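Local coordinates for protein BexL (Amycolatopsis orientalis, PDB 4XRW) that probably cyclises, dehydrates and aromatises polyketide chains from a type II polyketide synthase on the BE-7585A biosynthetic pathway, at residues A[28-33]-A[162-167]; A[48-53]-A[157-162]; A[184-189]-A[241-246]; A[263-268]-A[275-280]. All blocks are in the same frame, centred on the assembly; numbering follows the deposited sequence.

In the fold
Two helix-grip domains follow one another in BexL, and each holds two of the contacts. From the N terminus, contact 1 joins the end of strand 22-30 to the end of helix 138-166, closing a loop that spans nearly the whole first domain. Contact 2 falls within that loop and ties the short helix 47-50 to the same long helix; the two contacts share Asn-162. In series with them, contact 3 brings the start of helix 185-193 against the turn between strands 231-241 and 245-250, closing a loop of 51 residues. Contact 4 then pairs strands 257-268 and 274-284 across a short hairpin connection. It adjoins contact 3 in the second sheet, where strands 245-250 and 257-268 are neighbours.

Contact 1: residues A[28-33]-A[162-167]; sequences ILVDAP and NVELVT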
# COMPACT_ATOMS: atom_id res chain seq x y z
N ILE A 28 6.66 -18.98 9.84
CA ILE A 28 6.13 -19.51 8.59
C ILE A 28 7.30 -19.75 7.65
O ILE A 28 8.35 -19.12 7.80
CB ILE A 28 5.10 -18.55 7.97
CG1 ILE A 28 4.17 -19.31 7.02
CG2 ILE A 28 5.80 -17.39 7.27
CD1 ILE A 28 2.88 -18.62 6.74
N LEU A 29 7.15 -20.69 6.71
CA LEU A 29 8.15 -20.90 5.67
C LEU A 29 7.74 -20.13 4.45
O LEU A 29 6.56 -20.10 4.11
CB LEU A 29 8.30 -22.40 5.32
CG LEU A 29 8.70 -23.33 6.45
CD1 LEU A 29 8.56 -24.79 5.99
CD2 LEU A 29 10.12 -23.06 6.92
N VAL A 30 8.71 -19.51 3.78
CA VAL A 30 8.46 -18.70 2.59
C VAL A 30 9.38 -19.13 1.44
O VAL A 30 10.58 -19.30 1.64
CB VAL A 30 8.67 -17.19 2.89
CG1 VAL A 30 8.53 -16.35 1.63
CG2 VAL A 30 7.70 -16.71 3.99
N ASP A 31 8.83 -19.28 0.23
CA ASP A 31 9.61 -19.79 -0.90
C ASP A 31 10.33 -18.67 -1.66
O ASP A 31 10.11 -18.45 -2.86
CB ASP A 31 8.72 -20.61 -1.84
CG ASP A 31 8.15 -21.86 -1.17
OD1 ASP A 31 8.80 -22.42 -0.25
OD2 ASP A 31 7.04 -22.28 -1.56
N ALA A 32 11.17 -17.96 -0.92
CA ALA A 32 12.13 -17.01 -1.48
C ALA A 32 13.36 -17.08 -0.60
O ALA A 32 13.30 -17.56 0.53
CB ALA A 32 11.56 -15.59 -1.53
N PRO A 33 14.50 -16.63 -1.11
CA PRO A 33 15.71 -16.72 -0.28
C PRO A 33 15.68 -15.75 0.90
O PRO A 33 14.99 -14.73 0.83
CB PRO A 33 16.84 -16.39 -1.25
CG PRO A 33 16.20 -15.69 -2.39
CD PRO A 33 14.79 -16.17 -2.48
N ASN A 162 1.98 -13.08 -0.48
CA ASN A 162 2.41 -11.96 -1.30
C ASN A 162 3.86 -11.99 -1.71
O ASN A 162 4.18 -11.62 -2.85
CB ASN A 162 2.10 -10.66 -0.57
CG ASN A 162 0.64 -10.48 -0.38
OD1 ASN A 162 -0.14 -10.69 -1.29
ND2 ASN A 162 0.24 -10.13 0.83
N VAL A 163 4.75 -12.44 -0.83
CA VAL A 163 6.17 -12.48 -1.19
C VAL A 163 6.32 -13.42 -2.37
O VAL A 163 7.07 -13.15 -3.30
CB VAL A 163 7.08 -12.94 -0.03
CG1 VAL A 163 8.49 -13.29 -0.52
CG2 VAL A 163 7.20 -11.85 1.03
N GLU A 164 5.60 -14.53 -2.33
CA GLU A 164 5.73 -15.52 -3.42
C GLU A 164 5.17 -14.98 -4.75
O GLU A 164 5.58 -15.43 -5.83
CB GLU A 164 5.06 -16.83 -2.98
CG GLU A 164 5.94 -17.58 -1.97
CD GLU A 164 5.27 -18.76 -1.24
OE1 GLU A 164 4.15 -19.20 -1.62
OE2 GLU A 164 5.88 -19.25 -0.26
N LEU A 165 4.31 -13.97 -4.70
CA LEU A 165 3.81 -13.34 -5.92
C LEU A 165 4.65 -12.14 -6.37
O LEU A 165 4.89 -11.98 -7.56
CB LEU A 165 2.36 -12.89 -5.75
CG LEU A 165 1.33 -13.96 -5.40
CD1 LEU A 165 -0.03 -13.31 -5.23
CD2 LEU A 165 1.26 -15.03 -6.46
N VAL A 166 5.07 -11.28 -5.44
CA VAL A 166 5.76 -10.05 -5.85
C VAL A 166 7.19 -10.35 -6.31
O VAL A 166 7.77 -9.54 -7.04
CB VAL A 166 5.77 -8.95 -4.74
CG1 VAL A 166 4.34 -8.73 -4.22
CG2 VAL A 166 6.71 -9.29 -3.59
N THR A 167 7.75 -11.50 -5.94
CA THR A 167 9.05 -11.89 -6.47
C THR A 167 8.92 -12.53 -7.87
O THR A 167 9.93 -12.85 -8.50
CB THR A 167 9.81 -12.85 -5.53
OG1 THR A 167 9.00 -14.00 -5.24
CG2 THR A 167 10.16 -12.13 -4.22
O HOH W 1 10.39 -16.17 -5.26
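The carboxylates of Asp-31 and Glu-164 lie almost parallel, one over a face of the other and displaced along it, with Asp-31 OD2 3.5 Å from Glu-164 OE2. At the rim of the Glu-164 group, the backbone N of Asp-31 reaches OE2 from its anti side, 21° out of the carboxylate plane. This hydrogen bond, Asp-31 N to Glu-164 OE2, measures 3.0 Å and is fairly straight. Glutamate suits the place because its chain, extended beyond CG, spans from the helix to the turn. There Asp-31 is the centre of an inverse gamma turn, which takes the chain off the end of strand 22-30.

Below this polar rim the packing is apolar. The side chains of Val-30 and Val-163 cross at about a right angle, CG1 to CG1 3.7 Å. Val-163 CG1 stands anti to its own backbone N (chi1 166°), where it also meets Ala-32 CB at 4.0 Å. Compact valines and an alanine fit between a strand end and a helix running nearly parallel to it. Farther on, a water donates to Thr-167 OG1 at 2.6 Å and, weakly, to Asp-31 O, while Thr-167 OG1 turns back to Val-163 O.

Two carboxylate oxygens this close would tend to repel each other, but Lys-160 forms a salt bridge with Glu-164 OE2. That lysine and the Asp-31 N-H together probably stabilise the charge on Glu-164 despite its acidic neighbour.

Contact 2: residues A[48-53]-A[157-162]; sequences PRIFPP and AALKHN
Asn-162, Ile-50 and Leu-159 carry most of this contact between the end of helix 47-50 and the long helix 138-166. Asn-162 stands where the backbones come closest. Its CB rests 3.5 Å from Arg-49 O, and its amide turns toward the carbonyl that follows. Asn-162 ND2 gives a weak hydrogen bond to Ile-50 O, long at 3.5 Å though its N-H points well. The same nitrogen sits beside the CG-CD edge of Pro-52, Asn-162 ND2 to Pro-52 CG 3.4 Å. An asparagine suits the spot, short enough to fit between the helices while offering an N-H to a helix-end carbonyl.

Deeper in, Ile-50 and Leu-159 lie side by side and point the same way, CD1 to CD1 3.9 Å. In Ile-50, CG1 takes the crowded position between backbone N and carbonyl carbon (chi1 62°), and from there it also rests over the rim of one face of the Phe-51 ring. Leu-159 CD1 meets Phe-51 CE1 obliquely. On the outer side Pro-52 CD packs on Ala-158 CB at 3.8 Å, the small alanine letting the rigid ring come close.

A bound MES molecule, probably from the crystallisation liquor, lies about 4 Å from the Phe-51 side chain and may mark a pocket. A short helix laid against a long one, with apolar side chains between, belongs to the helix-grip fold, whose curved antiparallel sheet wraps round the long helix.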
# COMPACT_ATOMS: atom_id res chain seq x y z
N PRO A 48 3.79 -1.96 1.16
CA PRO A 48 2.41 -2.08 0.63
C PRO A 48 2.24 -3.35 -0.21
O PRO A 48 1.12 -3.88 -0.33
CB PRO A 48 2.24 -0.79 -0.18
CG PRO A 48 3.09 0.22 0.60
CD PRO A 48 4.35 -0.62 0.90
N ARG A 49 3.33 -3.84 -0.79
CA ARG A 49 3.22 -5.03 -1.64
C ARG A 49 3.13 -6.32 -0.86
O ARG A 49 2.60 -7.30 -1.36
CB ARG A 49 4.43 -5.14 -2.60
CG ARG A 49 4.86 -3.86 -3.26
CD ARG A 49 6.10 -4.09 -4.12
NE ARG A 49 6.39 -2.92 -4.94
CZ ARG A 49 7.01 -2.95 -6.11
NH1 ARG A 49 7.43 -4.10 -6.62
NH2 ARG A 49 7.21 -1.82 -6.78
N ILE A 50 3.69 -6.34 0.36
CA ILE A 50 3.76 -7.58 1.16
C ILE A 50 2.88 -7.59 2.40
O ILE A 50 2.59 -8.67 2.95
CB ILE A 50 5.20 -7.87 1.61
CG1 ILE A 50 5.74 -6.76 2.51
CG2 ILE A 50 6.06 -8.00 0.41
CD1 ILE A 50 7.04 -7.15 3.26
N PHE A 51 2.52 -6.40 2.89
CA PHE A 51 1.52 -6.26 3.97
C PHE A 51 0.25 -5.61 3.44
O PHE A 51 0.19 -4.39 3.28
CB PHE A 51 2.09 -5.42 5.12
CG PHE A 51 3.35 -6.00 5.73
CD1 PHE A 51 3.33 -7.24 6.35
CD2 PHE A 51 4.54 -5.32 5.66
CE1 PHE A 51 4.48 -7.77 6.88
CE2 PHE A 51 5.71 -5.86 6.22
CZ PHE A 51 5.67 -7.08 6.82
N PRO A 52 -0.80 -6.39 3.20
CA PRO A 52 -1.99 -5.81 2.57
C PRO A 52 -2.58 -4.58 3.28
O PRO A 52 -3.03 -3.70 2.57
CB PRO A 52 -2.98 -6.98 2.56
CG PRO A 52 -2.08 -8.18 2.43
CD PRO A 52 -0.89 -7.87 3.28
N PRO A 53 -2.53 -4.48 4.62
CA PRO A 53 -3.08 -3.25 5.20
C PRO A 53 -2.27 -1.98 4.95
O PRO A 53 -2.81 -0.89 5.12
CB PRO A 53 -3.13 -3.55 6.70
CG PRO A 53 -3.10 -5.05 6.78
CD PRO A 53 -2.17 -5.45 5.65
N ALA A 157 0.76 -15.19 7.20
CA ALA A 157 0.12 -15.89 6.09
C ALA A 157 0.08 -14.98 4.85
O ALA A 157 0.35 -15.43 3.74
CB ALA A 157 -1.25 -16.31 6.46
N ALA A 158 -0.25 -13.71 5.05
CA ALA A 158 -0.29 -12.75 3.94
C ALA A 158 1.14 -12.49 3.43
O ALA A 158 1.36 -12.34 2.23
CB ALA A 158 -0.97 -11.46 4.38
N LEU A 159 2.12 -12.46 4.32
CA LEU A 159 3.50 -12.26 3.91
C LEU A 159 3.94 -13.36 2.94
O LEU A 159 4.52 -13.09 1.89
CB LEU A 159 4.43 -12.24 5.11
CG LEU A 159 5.93 -12.19 4.82
CD1 LEU A 159 6.33 -10.79 4.38
CD2 LEU A 159 6.72 -12.61 6.02
N LYS A 160 3.69 -14.61 3.32
CA LYS A 160 4.03 -15.75 2.47
C LYS A 160 3.32 -15.66 1.12
O LYS A 160 3.95 -15.79 0.08
CB LYS A 160 3.67 -17.05 3.18
CG LYS A 160 3.85 -18.31 2.35
CD LYS A 160 3.40 -19.55 3.13
CE LYS A 160 3.53 -20.83 2.27
NZ LYS A 160 4.92 -20.98 1.71
N HIS A 161 2.01 -15.44 1.15
CA HIS A 161 1.22 -15.35 -0.08
C HIS A 161 1.76 -14.27 -1.02
O HIS A 161 1.98 -14.51 -2.22
CB HIS A 161 -0.23 -15.07 0.27
CG HIS A 161 -1.14 -14.99 -0.91
ND1 HIS A 161 -1.73 -16.10 -1.46
CD2 HIS A 161 -1.57 -13.93 -1.64
CE1 HIS A 161 -2.48 -15.73 -2.48
NE2 HIS A 161 -2.40 -14.42 -2.61
N ASN A 162 1.98 -13.08 -0.48
CA ASN A 162 2.41 -11.96 -1.30
C ASN A 162 3.86 -11.99 -1.71
O ASN A 162 4.18 -11.62 -2.85
CB ASN A 162 2.10 -10.66 -0.57
CG ASN A 162 0.64 -10.48 -0.38
OD1 ASN A 162 -0.14 -10.69 -1.29
ND2 ASN A 162 0.24 -10.13 0.83

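Contact 3: residues A[184-189]-A[241-246]; sequences PAKDVY and FPHHRI
Tyr-189 lays one face of its ring over the backbone of the turn at Pro-242 and His-243. His-243 CA sits 3.8 Å from the ring centroid of Tyr-189, and Pro-242 CA lies over the same face nearer the hydroxyl end. The imidazole of His-243 also turns an edge to the tyrosine in an offset edge-to-face pair, with planes at 85° and Tyr-189 CD2 3.5 Å from His-243 CD2. The peptide bond between Pro-242 and His-243 is cis, a tight bend that brings both alpha carbons under one ring. With CG anti to the backbone N (chi1 173°), the Tyr-189 ring extends from the helix toward the turn. Arg-245 O lies at the ring's edge near its plane, and Ile-246 CG1 comes in obliquely, 3.7 Å from Tyr-189 CE1.

The imidazole is itself sandwiched. Lys-186 CG lies over the centre of one face, 3.9 Å from the His-243 centroid in a CH-pi contact, and Pro-242 CB covers the opposite face. Lysine suits this place because its methylenes run alongside the ring while NZ goes on to a salt bridge with Asp-190. Beneath, Ala-185 CB is 3.9 Å from His-243 O, which is buried here without a polar partner in the model.

Phe-241 O accepts from both His-244 N and Arg-245 N, closing the turn in a classic beta bulge. This turn joins strands 231-241 and 245-250, and the first turns of helix 185-193 cover it. Around it, Tyr-189 also touches Cys-240, Ile-246 meets Val-192 of the helix, and Val-188 packs on Phe-266 of strand 257-268.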
# COMPACT_ATOMS: atom_id res chain seq x y z
N PRO A 184 1.99 25.94 -11.58
CA PRO A 184 2.59 25.53 -10.30
C PRO A 184 2.08 24.16 -9.86
O PRO A 184 0.93 23.80 -10.15
CB PRO A 184 2.14 26.61 -9.31
CG PRO A 184 1.20 27.50 -10.06
CD PRO A 184 1.35 27.26 -11.51
N ALA A 185 2.95 23.42 -9.18
CA ALA A 185 2.64 22.07 -8.73
C ALA A 185 1.40 22.09 -7.87
O ALA A 185 0.58 21.16 -7.94
CB ALA A 185 3.82 21.49 -7.93
N LYS A 186 1.23 23.13 -7.09
CA LYS A 186 0.08 23.23 -6.22
C LYS A 186 -1.25 23.11 -6.97
O LYS A 186 -2.18 22.47 -6.49
CB LYS A 186 0.12 24.54 -5.45
CG LYS A 186 -1.16 24.82 -4.68
CD LYS A 186 -0.97 26.00 -3.74
CE LYS A 186 -2.07 26.07 -2.70
NZ LYS A 186 -3.42 26.11 -3.28
N ASP A 187 -1.37 23.75 -8.13
CA ASP A 187 -2.64 23.69 -8.84
C ASP A 187 -2.92 22.32 -9.45
O ASP A 187 -4.07 21.92 -9.59
CB ASP A 187 -2.69 24.77 -9.92
CG ASP A 187 -2.57 26.18 -9.34
OD1 ASP A 187 -2.91 26.36 -8.14
OD2 ASP A 187 -2.15 27.11 -10.07
N VAL A 188 -1.87 21.58 -9.81
CA VAL A 188 -2.04 20.26 -10.34
C VAL A 188 -2.38 19.29 -9.19
O VAL A 188 -3.33 18.51 -9.26
CB VAL A 188 -0.78 19.78 -11.07
CG1 VAL A 188 -1.02 18.43 -11.65
CG2 VAL A 188 -0.35 20.81 -12.17
N TYR A 189 -1.58 19.35 -8.15
CA TYR A 189 -1.85 18.61 -6.91
C TYR A 189 -3.29 18.78 -6.44
O TYR A 189 -3.97 17.80 -6.14
CB TYR A 189 -0.90 19.07 -5.80
CG TYR A 189 -1.20 18.49 -4.43
CD1 TYR A 189 -0.63 17.28 -4.02
CD2 TYR A 189 -2.06 19.14 -3.56
CE1 TYR A 189 -0.92 16.74 -2.75
CE2 TYR A 189 -2.35 18.62 -2.31
CZ TYR A 189 -1.77 17.43 -1.91
OH TYR A 189 -2.07 16.93 -0.66
N PHE A 241 0.39 14.48 0.51
CA PHE A 241 1.53 15.28 0.97
C PHE A 241 1.57 16.57 0.10
O PHE A 241 2.06 16.52 -1.01
CB PHE A 241 2.82 14.51 0.81
CG PHE A 241 2.87 13.23 1.62
CD1 PHE A 241 3.33 13.25 2.93
CD2 PHE A 241 2.46 12.04 1.09
CE1 PHE A 241 3.39 12.08 3.69
CE2 PHE A 241 2.51 10.85 1.85
CZ PHE A 241 2.97 10.89 3.15
N PRO A 242 1.02 17.67 0.61
CA PRO A 242 0.96 18.94 -0.13
C PRO A 242 2.35 19.43 -0.46
O PRO A 242 3.14 19.41 0.48
CB PRO A 242 0.31 19.90 0.85
CG PRO A 242 -0.41 19.06 1.81
CD PRO A 242 0.30 17.75 1.89
N HIS A 243 2.71 19.79 -1.69
CA HIS A 243 1.89 19.68 -2.88
C HIS A 243 2.61 18.82 -3.88
O HIS A 243 2.60 19.12 -5.07
CB HIS A 243 1.61 21.06 -3.49
CG HIS A 243 0.83 21.95 -2.58
ND1 HIS A 243 1.41 22.95 -1.83
CD2 HIS A 243 -0.49 21.96 -2.26
CE1 HIS A 243 0.48 23.54 -1.10
NE2 HIS A 243 -0.68 22.96 -1.35
N HIS A 244 3.19 17.72 -3.42
CA HIS A 244 4.08 16.96 -4.27
C HIS A 244 3.79 15.46 -4.46
O HIS A 244 4.35 14.82 -5.37
CB HIS A 244 5.51 17.17 -3.74
CG HIS A 244 5.77 16.52 -2.41
ND1 HIS A 244 6.31 15.26 -2.30
CD2 HIS A 244 5.59 16.97 -1.15
CE1 HIS A 244 6.44 14.95 -1.02
NE2 HIS A 244 6.01 15.97 -0.30
N ARG A 245 2.93 14.88 -3.64
CA ARG A 245 2.74 13.46 -3.72
C ARG A 245 1.42 13.02 -3.13
O ARG A 245 1.00 13.52 -2.12
CB ARG A 245 3.88 12.74 -2.99
CG ARG A 245 3.87 11.24 -3.12
CD ARG A 245 5.14 10.67 -2.43
NE ARG A 245 5.20 11.03 -1.01
CZ ARG A 245 6.32 11.17 -0.30
NH1 ARG A 245 7.52 10.98 -0.85
NH2 ARG A 245 6.24 11.51 0.99
N ILE A 246 0.81 12.06 -3.81
CA ILE A 246 -0.37 11.37 -3.29
C ILE A 246 -0.15 9.89 -3.53
O ILE A 246 0.03 9.44 -4.67
CB ILE A 246 -1.68 11.82 -3.96
CG1 ILE A 246 -1.93 13.29 -3.72
CG2 ILE A 246 -2.86 10.98 -3.45
CD1 ILE A 246 -3.01 13.84 -4.54

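Contact 4: residues A[263-268]-A[275-280]; sequences RWDFAE and TASSEH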
# COMPACT_ATOMS: atom_id res chain seq x y z
N ARG A 263 0.79 5.97 -7.16
CA ARG A 263 1.41 7.15 -6.65
C ARG A 263 1.28 8.27 -7.71
O ARG A 263 1.60 8.04 -8.89
CB ARG A 263 2.87 6.86 -6.32
CG ARG A 263 3.72 8.04 -5.98
CD ARG A 263 5.12 7.53 -5.65
NE ARG A 263 5.98 8.55 -5.06
CZ ARG A 263 6.75 8.37 -3.99
NH1 ARG A 263 6.77 7.20 -3.34
NH2 ARG A 263 7.51 9.38 -3.55
N TRP A 264 0.79 9.42 -7.28
CA TRP A 264 0.83 10.65 -8.08
C TRP A 264 2.01 11.47 -7.57
O TRP A 264 2.15 11.66 -6.36
CB TRP A 264 -0.45 11.47 -7.94
CG TRP A 264 -1.73 10.79 -8.31
CD1 TRP A 264 -2.54 10.04 -7.48
CD2 TRP A 264 -2.37 10.80 -9.58
NE1 TRP A 264 -3.62 9.57 -8.17
CE2 TRP A 264 -3.54 10.03 -9.46
CE3 TRP A 264 -2.06 11.36 -10.81
CZ2 TRP A 264 -4.41 9.82 -10.53
CZ3 TRP A 264 -2.93 11.16 -11.88
CH2 TRP A 264 -4.08 10.40 -11.74
N ASP A 265 2.84 12.00 -8.48
CA ASP A 265 3.94 12.88 -8.11
C ASP A 265 3.85 14.16 -8.93
O ASP A 265 3.48 14.11 -10.09
CB ASP A 265 5.30 12.21 -8.31
CG ASP A 265 5.55 11.11 -7.30
OD1 ASP A 265 5.82 11.43 -6.12
OD2 ASP A 265 5.45 9.94 -7.69
N PHE A 266 4.13 15.27 -8.28
CA PHE A 266 4.06 16.60 -8.91
C PHE A 266 5.37 17.26 -8.59
O PHE A 266 5.62 17.66 -7.47
CB PHE A 266 2.88 17.40 -8.40
CG PHE A 266 1.61 16.61 -8.37
CD1 PHE A 266 0.86 16.44 -9.50
CD2 PHE A 266 1.19 15.97 -7.20
CE1 PHE A 266 -0.31 15.68 -9.48
CE2 PHE A 266 0.03 15.21 -7.17
CZ PHE A 266 -0.71 15.07 -8.31
N ALA A 267 6.24 17.28 -9.59
CA ALA A 267 7.60 17.77 -9.44
C ALA A 267 7.75 19.13 -10.13
O ALA A 267 7.48 19.24 -11.31
CB ALA A 267 8.56 16.78 -10.01
N GLU A 268 8.16 20.16 -9.39
CA GLU A 268 8.39 21.48 -9.98
C GLU A 268 9.72 21.51 -10.71
O GLU A 268 10.74 21.10 -10.18
CB GLU A 268 8.35 22.59 -8.92
CG GLU A 268 6.93 22.82 -8.38
CD GLU A 268 6.82 24.04 -7.47
OE1 GLU A 268 7.74 24.25 -6.64
OE2 GLU A 268 5.80 24.78 -7.59
N THR A 275 6.17 18.56 -13.74
CA THR A 275 5.95 17.28 -14.41
C THR A 275 5.13 16.41 -13.44
O THR A 275 5.48 16.21 -12.28
CB THR A 275 7.25 16.59 -14.91
OG1 THR A 275 7.42 15.31 -14.31
CG2 THR A 275 8.45 17.46 -14.70
N ALA A 276 3.96 16.04 -13.94
CA ALA A 276 2.97 15.28 -13.19
C ALA A 276 3.02 13.86 -13.68
O ALA A 276 2.96 13.60 -14.87
CB ALA A 276 1.56 15.87 -13.35
N SER A 277 3.10 12.91 -12.75
CA SER A 277 3.10 11.53 -13.11
C SER A 277 2.13 10.71 -12.28
O SER A 277 1.82 11.07 -11.17
CB SER A 277 4.52 10.96 -12.94
OG SER A 277 4.96 11.15 -11.60
N SER A 278 1.67 9.62 -12.88
CA SER A 278 0.80 8.63 -12.27
C SER A 278 1.46 7.28 -12.42
O SER A 278 1.59 6.78 -13.55
CB SER A 278 -0.56 8.62 -12.94
OG SER A 278 -1.42 7.63 -12.43
N GLU A 279 1.86 6.69 -11.29
CA GLU A 279 2.49 5.37 -11.27
C GLU A 279 1.50 4.33 -10.78
O GLU A 279 0.66 4.63 -9.94
CB GLU A 279 3.71 5.39 -10.36
CG GLU A 279 4.48 4.06 -10.30
CD GLU A 279 3.95 3.05 -9.26
OE1 GLU A 279 2.96 3.32 -8.52
OE2 GLU A 279 4.54 1.95 -9.20
N HIS A 280 1.59 3.13 -11.31
CA HIS A 280 0.81 2.03 -10.85
C HIS A 280 1.66 0.80 -10.64
O HIS A 280 2.48 0.51 -11.43
CB HIS A 280 -0.28 1.65 -11.82
CG HIS A 280 -1.23 2.74 -12.15
ND1 HIS A 280 -2.47 2.84 -11.57
CD2 HIS A 280 -1.16 3.74 -13.05
CE1 HIS A 280 -3.09 3.89 -12.06
NE2 HIS A 280 -2.32 4.44 -12.96
O HOH W 2 4.19 9.08 -9.89
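Trp-264 sets its indole beside Ser-278 by placing CG beside the backbone N (chi1 -58°), which swings the six-membered ring across the neighbouring strand. Ser-278 CB then lies over its face, 4.0 Å from that ring's centroid. On the other side of the sheet, Ser-277 holds OG between its backbone N and carbonyl carbon (chi1 57°), 3.5 Å from Asp-265 CB.

In this antiparallel hairpin three hydrogen-bonded pairs, Arg-263 with Glu-279, Asp-265 with Ser-277 and Ala-267 with Thr-275, give two backbone bonds each. Between them the non-hydrogen-bonded pairs bear the largely apolar face, where Phe-266 CD1 meets Ala-276 CB at 4.0 Å. Ser-278 and Ala-276 are small enough for these rings to lie beside them; helix 299-326 packs on Trp-264 and Ala-276, and its Ser-314 satisfies Ser-278 OG.

On the face with Ser-277, Arg-263 stretches along its own strand to a salt bridge with Asp-265, NE to OD1 3.1 Å, in the guanidinium plane. A water donates to Asp-265 OD2 at 2.7 Å and to Arg-263 O, and accepts from Ser-277 OG. Arg-263 and the water thus bind the aspartate directly, probably favouring its ionised form, and the water links it to Ser-277.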